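PDB 5H2D: KLLA0C04147p from Kluyveromyces lactis, which binds ergosterol in its oxysterol-binding (ORD) domain, the part of the longer protein present here, and probably carries sterols between membranes. Local coordinates for residues Ala7-Lys12 with Arg191-Gly196; Asp94-Leu99 with Thr233-Met238; Glu199-Lys204 with Val226-His231. One frame throughout, in Å; residues are numbered along the deposited sequence.

Interaction 1: Ala7-Lys12 with Arg191-Gly196; sequences AEQKTK and RPDSNG
Gln9 NE2 spends both of its hydrogens on the loop around Arg191. One goes to Asp193 OD1 at 2.8 Å in a nearly straight bond (170°) that meets the oxygen close to its C-O axis; the other goes to the backbone Arg191 O, also at 2.8 Å. Both acceptors lie in the amide plane, which fixes its rotation, and Gln9 OE1 accepts from Thr6 N. With an alanine in place of Gln9, Arg191 O is likely to lose this donor, as would Asp193 OD1, which Lys160 also meets. The contact pins the N-terminal helix 7-18 across the loop that joins strands 178-190 and 199-203, two antiparallel neighbours in the barrel of the oxysterol-binding domain. Arg191 runs alongside the helix, past Glu8 and Lys12. The Glu8 carboxylate and CG rest on its methylenes, while Glu8 OE1 and Arg191 NE stay 5.8 Å apart, so no salt bridge forms. Lys12 leaves the helix with CG anti to the backbone N (chi1 -173°), which lays its CG and CD over one face of the Arg191 guanidinium, Lys12 CG 3.7 Å from Arg191 NH2. Lys12 NZ is paired with Glu157 and Arg191 with Glu198 and Asp162, the last also a long, weak partner of Lys12.

Interaction 2: Asp94-Leu99 with Thr233-Met238; sequences DSTLRL and TGDYCM
Leu99 makes the tight part of this contact. Its CD2 methyl is pressed against the backbone where the strand begins, 3.4 Å from Tyr236 N and 3.6 Å from Asp235 CB, and it also reaches Cys237 CB at 4.0 Å. With CG anti to the backbone N (chi1 -180°), the leucine stretches away from the helix toward the strand, and the small cysteine leaves room for its branched end. Val258 and Ile228 close round the same leucine, so an apolar residue suits the place.

One turn back along the helix the character turns polar, and several donors converge on Asp235 OD2. Ser95 OG donates to Asp235 OD2 at 2.7 Å, approaching on the syn side and only 15° out of the carboxylate plane, while the Thr96 CG2 methyl rests 3.6 Å from Asp235 OD1. Water 1 bridges the two segments, donating to Ser95 O at 2.9 Å and to Asp235 OD2 at 2.7 Å. This is the first turn of helix 95-108 meeting the start of strand 236-241 in the antiparallel barrel wall of the oxysterol-binding domain. Asp94 is the N-cap: its OD1 takes Thr96 N and Thr96 OG1 from the same face of the carboxylate. The negative Asp235, close to this helix start, would probably be favoured by the helix dipole as well.

Toward solvent the fit slackens at the exposed Thr233. Its OG1 accepts from Asp235 N, an ST turn that contains the cis peptide between Thr233 and Gly234, and gives Asp235 OD2 a weak bond. Across the contact, Thr233 CG2 meets Ser95 CB at 4.0 Å.

Interaction 3: Glu199-Lys204 with Val226-His231; sequences ELYTYK and VKIVNH
Asn230 leans across to the neighbouring strand over the ring of Tyr201, and each of its atoms has a task. CB packs 3.7 Å from Tyr201 CE2. CG, anti to the backbone N (chi1 -179°), lies over one face of that ring, the amide plane tilted 61° from it. OD1 turns back to accept from Asn232 N. ND2 donates at 3.1 Å to Glu199 OE2, which it meets from above the carboxylate plane, and gives a further bond to water 1 at 2.8 Å. An asparagine suits the spot because one short amide can accept from the turn and donate to the acid. Tyr201 OH holds the other carboxylate oxygen, donating to Glu199 OE1 at 2.7 Å; both donors come from the same face of the carboxylate, and Arg98 makes a salt bridge to Glu199 OE1 as well.

On the opposite face of the sheet, Thr202 OG1 and His231 NE2 share a short bond of 2.6 Å at the edge of the imidazole, while Val229 CG2 packs beside the same hydroxyl. His231 N bonds Leu200 O at 2.9 Å. Back on the face of Tyr201, Tyr203 CB lies 3.6 Å from Ile228 CG1, the two side chains running alongside each other.

The backbones hold this register: Thr202 and Val229 form a hydrogen-bonded pair, exchanging N-H and C=O in both directions, and Tyr201 and Asn230 the adjacent non-hydrogen-bonded pair. The segments 199-203 and 226-230 run antiparallel, 163° between their directions. Strands 199-203 and 219-230 are thus neighbours in the curled barrel wall characteristic of oxysterol-binding domains, the fold that encloses the sterol.

Interactions 2 and 3 are close neighbours, their centres about 9 Å apart, and share much. Arg98 NE of helix 95-108 forms a salt bridge to Glu199 OE1 at 2.8 Å, Leu99 CD1 packs 3.5 Å from Tyr201 CE2, and water 1 joins Ser95 and Asp235 to Tyr201 and Asn230. Strands 219-230 and 236-241 are also adjacent in the barrel. Interaction 1 sits farther out, its centre about 17 Å from that of interaction 2 and 19 Å from that of interaction 3, yet its loop reaches back, Pro192 CG lying 3.7 Å from Arg98 NE. Interaction 3 leads toward the ligand: the Tyr203 side chain is about 7 Å from the bound ergosterol.

Interaction 1: Ala7-Lys12 with Arg191-Gly196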
loop_
_atom_site.group_PDB
_atom_site.type_symbol
_atom_site.label_atom_id
_atom_site.label_comp_id
_atom_site.label_asym_id
_atom_site.label_seq_id
_atom_site.Cartn_x
_atom_site.Cartn_y
_atom_site.Cartn_z
ATOM N N ALA A 7 -6.695 -21.880 -17.270
ATOM C CA ALA A 7 -5.992 -21.402 -18.455
ATOM C C ALA A 7 -5.530 -19.959 -18.284
ATOM O O ALA A 7 -4.395 -19.620 -18.642
ATOM C CB ALA A 7 -6.886 -21.532 -19.689
ATOM N N GLU A 8 -6.391 -19.093 -17.743
ATOM C CA GLU A 8 -6.022 -17.685 -17.654
ATOM C C GLU A 8 -4.945 -17.453 -16.599
ATOM O O GLU A 8 -4.111 -16.553 -16.760
ATOM C CB GLU A 8 -7.262 -16.821 -17.389
ATOM C CG GLU A 8 -7.978 -17.096 -16.087
ATOM C CD GLU A 8 -9.317 -16.385 -15.994
ATOM O OE1 GLU A 8 -10.001 -16.536 -14.953
ATOM O OE2 GLU A 8 -9.690 -15.680 -16.960
ATOM N N GLN A 9 -4.931 -18.251 -15.530
ATOM C CA GLN A 9 -3.845 -18.160 -14.556
ATOM C C GLN A 9 -2.517 -18.563 -15.181
ATOM O O GLN A 9 -1.498 -17.882 -15.004
ATOM C CB GLN A 9 -4.138 -19.041 -13.344
ATOM C CG GLN A 9 -5.340 -18.620 -12.525
ATOM C CD GLN A 9 -5.694 -19.649 -11.458
ATOM O OE1 GLN A 9 -5.093 -20.719 -11.387
ATOM N NE2 GLN A 9 -6.671 -19.325 -10.628
ATOM N N LYS A 10 -2.502 -19.684 -15.908
ATOM C CA LYS A 10 -1.266 -20.109 -16.552
ATOM C C LYS A 10 -0.808 -19.090 -17.583
ATOM O O LYS A 10 0.394 -18.837 -17.726
ATOM C CB LYS A 10 -1.455 -21.480 -17.198
ATOM C CG LYS A 10 -1.676 -22.606 -16.208
ATOM C CD LYS A 10 -1.877 -23.918 -16.953
ATOM C CE LYS A 10 -2.306 -25.038 -16.025
ATOM N NZ LYS A 10 -2.648 -26.264 -16.800
ATOM N N THR A 11 -1.749 -18.501 -18.319
ATOM C CA THR A 11 -1.383 -17.486 -19.297
ATOM C C THR A 11 -0.758 -16.280 -18.612
ATOM O O THR A 11 0.215 -15.706 -19.112
ATOM C CB THR A 11 -2.606 -17.074 -20.107
ATOM O OG1 THR A 11 -2.999 -18.168 -20.947
ATOM C CG2 THR A 11 -2.292 -15.863 -20.969
ATOM N N LYS A 12 -1.294 -15.894 -17.455
ATOM C CA LYS A 12 -0.706 -14.786 -16.708
ATOM C C LYS A 12 0.676 -15.154 -16.181
ATOM O O LYS A 12 1.625 -14.368 -16.296
ATOM C CB LYS A 12 -1.631 -14.376 -15.562
ATOM C CG LYS A 12 -1.193 -13.106 -14.825
ATOM C CD LYS A 12 -1.558 -11.851 -15.596
ATOM C CE LYS A 12 -1.066 -10.599 -14.881
ATOM N NZ LYS A 12 -1.591 -9.370 -15.558
ATOM N N ARG A 191 -8.695 -14.011 -10.543
ATOM C CA ARG A 191 -8.920 -15.089 -11.509
ATOM C C ARG A 191 -9.215 -16.368 -10.730
ATOM O O ARG A 191 -8.280 -17.062 -10.308
ATOM C CB ARG A 191 -7.696 -15.272 -12.413
ATOM C CG ARG A 191 -7.571 -14.208 -13.499
ATOM C CD ARG A 191 -6.238 -14.276 -14.229
ATOM N NE ARG A 191 -5.147 -13.694 -13.453
ATOM C CZ ARG A 191 -4.925 -12.383 -13.339
ATOM N NH1 ARG A 191 -5.724 -11.506 -13.935
ATOM N NH2 ARG A 191 -3.902 -11.949 -12.615
ATOM N N PRO A 192 -10.487 -16.725 -10.526
ATOM C CA PRO A 192 -10.810 -17.806 -9.584
ATOM C C PRO A 192 -10.377 -19.170 -10.092
ATOM O O PRO A 192 -10.357 -19.436 -11.296
ATOM C CB PRO A 192 -12.337 -17.729 -9.470
ATOM C CG PRO A 192 -12.711 -16.373 -10.002
ATOM C CD PRO A 192 -11.694 -16.075 -11.056
ATOM N N ASP A 193 -10.051 -20.050 -9.141
ATOM C CA ASP A 193 -9.677 -21.414 -9.498
ATOM C C ASP A 193 -10.825 -22.142 -10.183
ATOM O O ASP A 193 -10.588 -23.042 -10.995
ATOM C CB ASP A 193 -9.236 -22.195 -8.256
ATOM C CG ASP A 193 -7.876 -21.767 -7.745
ATOM O OD1 ASP A 193 -7.177 -21.013 -8.453
ATOM O OD2 ASP A 193 -7.498 -22.198 -6.638
ATOM N N SER A 194 -12.062 -21.766 -9.876
ATOM C CA SER A 194 -13.219 -22.421 -10.469
ATOM C C SER A 194 -14.454 -21.571 -10.223
ATOM O O SER A 194 -14.487 -20.726 -9.319
ATOM C CB SER A 194 -13.422 -23.824 -9.891
ATOM O OG SER A 194 -13.925 -23.745 -8.568
ATOM N N ASN A 195 -15.481 -21.822 -11.035
ATOM C CA ASN A 195 -16.801 -21.223 -10.860
ATOM C C ASN A 195 -16.717 -19.697 -10.840
ATOM O O ASN A 195 -17.073 -19.036 -9.861
ATOM C CB ASN A 195 -17.478 -21.747 -9.591
ATOM C CG ASN A 195 -18.931 -21.332 -9.502
ATOM O OD1 ASN A 195 -19.671 -21.418 -10.486
ATOM N ND2 ASN A 195 -19.345 -20.856 -8.333
ATOM N N GLY A 196 -16.241 -19.144 -11.948
ATOM C CA GLY A 196 -16.231 -17.706 -12.102
ATOM C C GLY A 196 -15.234 -17.231 -13.135
ATOM O O GLY A 196 -14.090 -17.697 -13.175
#

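Interaction 2: Asp94-Leu99 with Thr233-Met238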
loop_
_atom_site.group_PDB
_atom_site.type_symbol
_atom_site.label_atom_id
_atom_site.label_comp_id
_atom_site.label_asym_id
_atom_site.label_seq_id
_atom_site.Cartn_x
_atom_site.Cartn_y
_atom_site.Cartn_z
ATOM N N ASP A 94 -17.137 -20.153 -4.036
ATOM C CA ASP A 94 -18.222 -19.265 -3.645
ATOM C C ASP A 94 -17.766 -17.811 -3.755
ATOM O O ASP A 94 -16.835 -17.398 -3.059
ATOM C CB ASP A 94 -18.627 -19.627 -2.214
ATOM C CG ASP A 94 -19.654 -18.692 -1.615
ATOM O OD1 ASP A 94 -20.146 -17.766 -2.289
ATOM O OD2 ASP A 94 -19.991 -18.917 -0.426
ATOM N N SER A 95 -18.422 -17.025 -4.614
ATOM C CA SER A 95 -17.956 -15.658 -4.843
ATOM C C SER A 95 -18.038 -14.803 -3.585
ATOM O O SER A 95 -17.210 -13.902 -3.401
ATOM C CB SER A 95 -18.743 -15.002 -5.979
ATOM O OG SER A 95 -20.115 -14.849 -5.652
ATOM N N THR A 96 -19.022 -15.060 -2.707
ATOM C CA THR A 96 -19.135 -14.255 -1.490
ATOM C C THR A 96 -18.010 -14.559 -0.510
ATOM O O THR A 96 -17.619 -13.678 0.266
ATOM C CB THR A 96 -20.492 -14.466 -0.811
ATOM O OG1 THR A 96 -20.579 -15.796 -0.274
ATOM C CG2 THR A 96 -21.618 -14.230 -1.801
ATOM N N LEU A 97 -17.491 -15.790 -0.523
ATOM C CA LEU A 97 -16.332 -16.142 0.290
ATOM C C LEU A 97 -15.046 -15.579 -0.306
ATOM O O LEU A 97 -14.151 -15.159 0.438
ATOM C CB LEU A 97 -16.245 -17.665 0.452
ATOM C CG LEU A 97 -15.103 -18.258 1.287
ATOM C CD1 LEU A 97 -15.110 -17.715 2.706
ATOM C CD2 LEU A 97 -15.164 -19.785 1.306
ATOM N N ARG A 98 -14.941 -15.535 -1.633
ATOM C CA ARG A 98 -13.850 -14.768 -2.228
ATOM C C ARG A 98 -13.891 -13.325 -1.741
ATOM O O ARG A 98 -12.856 -12.757 -1.367
ATOM C CB ARG A 98 -13.919 -14.828 -3.754
ATOM C CG ARG A 98 -13.836 -16.242 -4.304
ATOM C CD ARG A 98 -13.337 -16.285 -5.748
ATOM N NE ARG A 98 -14.319 -15.762 -6.698
ATOM C CZ ARG A 98 -15.299 -16.492 -7.226
ATOM N NH1 ARG A 98 -16.156 -15.947 -8.080
ATOM N NH2 ARG A 98 -15.425 -17.766 -6.879
ATOM N N LEU A 99 -15.080 -12.720 -1.720
ATOM C CA LEU A 99 -15.197 -11.336 -1.275
ATOM C C LEU A 99 -14.802 -11.186 0.192
ATOM O O LEU A 99 -14.166 -10.200 0.569
ATOM C CB LEU A 99 -16.616 -10.817 -1.511
ATOM C CG LEU A 99 -16.893 -9.373 -1.102
ATOM C CD1 LEU A 99 -15.794 -8.422 -1.621
ATOM C CD2 LEU A 99 -18.263 -8.890 -1.559
ATOM N N THR A 233 -20.517 -9.841 -10.130
ATOM C CA THR A 233 -21.482 -10.814 -9.586
ATOM C C THR A 233 -22.916 -10.380 -9.155
ATOM O O THR A 233 -23.844 -11.143 -9.419
ATOM C CB THR A 233 -20.855 -11.594 -8.400
ATOM O OG1 THR A 233 -20.277 -10.697 -7.444
ATOM C CG2 THR A 233 -19.795 -12.565 -8.917
ATOM N N GLY A 234 -23.165 -9.243 -8.502
ATOM C CA GLY A 234 -22.203 -8.325 -7.932
ATOM C C GLY A 234 -22.422 -8.227 -6.417
ATOM O O GLY A 234 -23.221 -7.435 -5.895
ATOM N N ASP A 235 -21.710 -9.094 -5.714
ATOM C CA ASP A 235 -21.642 -9.061 -4.263
ATOM C C ASP A 235 -21.037 -7.739 -3.778
ATOM O O ASP A 235 -20.403 -6.997 -4.534
ATOM C CB ASP A 235 -20.805 -10.242 -3.782
ATOM C CG ASP A 235 -21.206 -11.544 -4.447
ATOM O OD1 ASP A 235 -22.415 -11.850 -4.441
ATOM O OD2 ASP A 235 -20.329 -12.262 -4.978
ATOM N N TYR A 236 -21.244 -7.432 -2.497
ATOM C CA TYR A 236 -20.649 -6.223 -1.940
ATOM C C TYR A 236 -20.402 -6.414 -0.450
ATOM O O TYR A 236 -21.010 -7.265 0.200
ATOM C CB TYR A 236 -21.517 -4.979 -2.187
ATOM C CG TYR A 236 -22.918 -5.064 -1.602
ATOM C CD1 TYR A 236 -23.928 -5.742 -2.277
ATOM C CD2 TYR A 236 -23.226 -4.466 -0.389
ATOM C CE1 TYR A 236 -25.211 -5.828 -1.752
ATOM C CE2 TYR A 236 -24.509 -4.544 0.141
ATOM C CZ TYR A 236 -25.491 -5.230 -0.545
ATOM O OH TYR A 236 -26.765 -5.313 -0.019
ATOM N N CYS A 237 -19.490 -5.604 0.083
ATOM C CA CYS A 237 -19.077 -5.734 1.473
ATOM C C CYS A 237 -18.952 -4.351 2.086
ATOM O O CYS A 237 -18.384 -3.449 1.469
ATOM C CB CYS A 237 -17.742 -6.498 1.577
ATOM S SG CYS A 237 -16.997 -6.494 3.224
ATOM N N MET A 238 -19.495 -4.188 3.291
ATOM C CA MET A 238 -19.365 -2.969 4.076
ATOM C C MET A 238 -18.381 -3.218 5.208
ATOM O O MET A 238 -18.525 -4.199 5.948
ATOM C CB MET A 238 -20.717 -2.531 4.652
ATOM C CG MET A 238 -21.849 -2.447 3.646
ATOM S SD MET A 238 -21.560 -1.231 2.355
ATOM C CE MET A 238 -21.067 0.202 3.303
HETATM O O HOH W 1 -17.780 -11.406 -4.840
#

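Interaction 3: Glu199-Lys204 with Val226-His231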
loop_
_atom_site.group_PDB
_atom_site.type_symbol
_atom_site.label_atom_id
_atom_site.label_comp_id
_atom_site.label_asym_id
_atom_site.label_seq_id
_atom_site.Cartn_x
_atom_site.Cartn_y
_atom_site.Cartn_z
ATOM N N GLU A 199 -12.840 -11.499 -12.382
ATOM C CA GLU A 199 -13.762 -10.576 -11.735
ATOM C C GLU A 199 -13.006 -9.393 -11.140
ATOM O O GLU A 199 -11.848 -9.519 -10.737
ATOM C CB GLU A 199 -14.574 -11.281 -10.633
ATOM C CG GLU A 199 -13.709 -11.871 -9.540
ATOM C CD GLU A 199 -14.477 -12.749 -8.586
ATOM O OE1 GLU A 199 -13.884 -13.176 -7.574
ATOM O OE2 GLU A 199 -15.664 -13.026 -8.867
ATOM N N LEU A 200 -13.682 -8.249 -11.080
ATOM C CA LEU A 200 -13.093 -6.996 -10.616
ATOM C C LEU A 200 -13.774 -6.519 -9.344
ATOM O O LEU A 200 -14.992 -6.323 -9.327
ATOM C CB LEU A 200 -13.215 -5.907 -11.681
ATOM C CG LEU A 200 -12.793 -4.502 -11.242
ATOM C CD1 LEU A 200 -11.293 -4.479 -10.949
ATOM C CD2 LEU A 200 -13.156 -3.465 -12.299
ATOM N N TYR A 201 -12.978 -6.278 -8.301
ATOM C CA TYR A 201 -13.428 -5.611 -7.087
ATOM C C TYR A 201 -12.857 -4.197 -7.062
ATOM O O TYR A 201 -11.710 -3.985 -7.462
ATOM C CB TYR A 201 -12.960 -6.368 -5.843
ATOM C CG TYR A 201 -13.407 -7.814 -5.745
ATOM C CD1 TYR A 201 -12.713 -8.837 -6.394
ATOM C CD2 TYR A 201 -14.500 -8.157 -4.965
ATOM C CE1 TYR A 201 -13.122 -10.157 -6.278
ATOM C CE2 TYR A 201 -14.918 -9.466 -4.853
ATOM C CZ TYR A 201 -14.227 -10.462 -5.505
ATOM O OH TYR A 201 -14.649 -11.775 -5.380
ATOM N N THR A 202 -13.643 -3.224 -6.602
ATOM C CA THR A 202 -13.112 -1.878 -6.388
ATOM C C THR A 202 -13.527 -1.346 -5.021
ATOM O O THR A 202 -14.567 -1.732 -4.472
ATOM C CB THR A 202 -13.561 -0.881 -7.475
ATOM O OG1 THR A 202 -14.993 -0.804 -7.498
ATOM C CG2 THR A 202 -13.060 -1.296 -8.853
ATOM N N TYR A 203 -12.702 -0.448 -4.477
ATOM C CA TYR A 203 -12.949 0.163 -3.170
ATOM C C TYR A 203 -11.997 1.333 -2.982
ATOM O O TYR A 203 -11.039 1.509 -3.742
ATOM C CB TYR A 203 -12.772 -0.847 -2.036
ATOM C CG TYR A 203 -11.338 -1.234 -1.800
ATOM C CD1 TYR A 203 -10.692 -2.138 -2.631
ATOM C CD2 TYR A 203 -10.631 -0.679 -0.738
ATOM C CE1 TYR A 203 -9.354 -2.486 -2.399
ATOM C CE2 TYR A 203 -9.327 -1.011 -0.503
ATOM C CZ TYR A 203 -8.692 -1.901 -1.327
ATOM O OH TYR A 203 -7.380 -2.209 -1.041
ATOM N N LYS A 204 -12.277 2.146 -1.955
ATOM C CA LYS A 204 -11.363 3.176 -1.479
ATOM C C LYS A 204 -10.924 2.869 -0.054
ATOM O O LYS A 204 -11.680 2.306 0.744
ATOM C CB LYS A 204 -11.997 4.570 -1.530
ATOM C CG LYS A 204 -12.319 5.008 -2.937
ATOM C CD LYS A 204 -12.781 6.438 -2.988
ATOM C CE LYS A 204 -12.825 6.919 -4.425
ATOM N NZ LYS A 204 -13.046 8.395 -4.506
ATOM N N VAL A 226 -15.704 1.595 4.493
ATOM C CA VAL A 226 -15.185 1.140 3.213
ATOM C C VAL A 226 -16.241 0.254 2.572
ATOM O O VAL A 226 -16.855 -0.573 3.251
ATOM C CB VAL A 226 -13.865 0.359 3.388
ATOM C CG1 VAL A 226 -13.453 -0.289 2.066
ATOM C CG2 VAL A 226 -12.776 1.280 3.931
ATOM N N LYS A 227 -16.455 0.422 1.270
ATOM C CA LYS A 227 -17.368 -0.434 0.527
ATOM C C LYS A 227 -16.625 -1.070 -0.637
ATOM O O LYS A 227 -16.005 -0.368 -1.439
ATOM C CB LYS A 227 -18.586 0.345 0.018
ATOM C CG LYS A 227 -19.549 -0.505 -0.788
ATOM C CD LYS A 227 -20.847 0.230 -1.091
ATOM C CE LYS A 227 -21.753 -0.624 -1.970
ATOM N NZ LYS A 227 -23.082 0.033 -2.203
ATOM N N ILE A 228 -16.672 -2.397 -0.709
ATOM C CA ILE A 228 -16.066 -3.152 -1.797
ATOM C C ILE A 228 -17.191 -3.737 -2.634
ATOM O O ILE A 228 -18.116 -4.357 -2.092
ATOM C CB ILE A 228 -15.152 -4.267 -1.266
ATOM C CG1 ILE A 228 -14.135 -3.697 -0.276
ATOM C CG2 ILE A 228 -14.493 -5.006 -2.417
ATOM C CD1 ILE A 228 -13.374 -4.780 0.420
ATOM N N VAL A 229 -17.110 -3.555 -3.947
ATOM C CA VAL A 229 -18.125 -4.091 -4.846
ATOM C C VAL A 229 -17.465 -5.019 -5.853
ATOM O O VAL A 229 -16.394 -4.716 -6.396
ATOM C CB VAL A 229 -18.916 -2.967 -5.548
ATOM C CG1 VAL A 229 -19.672 -2.150 -4.516
ATOM C CG2 VAL A 229 -18.007 -2.066 -6.339
ATOM N N ASN A 230 -18.097 -6.169 -6.084
ATOM C CA ASN A 230 -17.692 -7.071 -7.152
ATOM C C ASN A 230 -18.504 -6.698 -8.381
ATOM O O ASN A 230 -19.718 -6.924 -8.418
ATOM C CB ASN A 230 -17.917 -8.527 -6.760
ATOM C CG ASN A 230 -17.493 -9.495 -7.848
ATOM O OD1 ASN A 230 -17.638 -9.214 -9.042
ATOM N ND2 ASN A 230 -16.955 -10.635 -7.446
ATOM N N HIS A 231 -17.845 -6.109 -9.379
ATOM C CA HIS A 231 -18.577 -5.587 -10.525
ATOM C C HIS A 231 -19.154 -6.686 -11.397
ATOM O O HIS A 231 -20.003 -6.400 -12.249
ATOM C CB HIS A 231 -17.676 -4.684 -11.359
ATOM C CG HIS A 231 -17.307 -3.414 -10.664
ATOM N ND1 HIS A 231 -17.997 -2.234 -10.844
ATOM C CD2 HIS A 231 -16.325 -3.144 -9.772
ATOM C CE1 HIS A 231 -17.449 -1.289 -10.100
ATOM N NE2 HIS A 231 -16.432 -1.816 -9.441
HETATM O O HOH W 1 -17.780 -11.406 -4.840
HETATM O O HOH W 2 -14.650 2.396 -0.055
#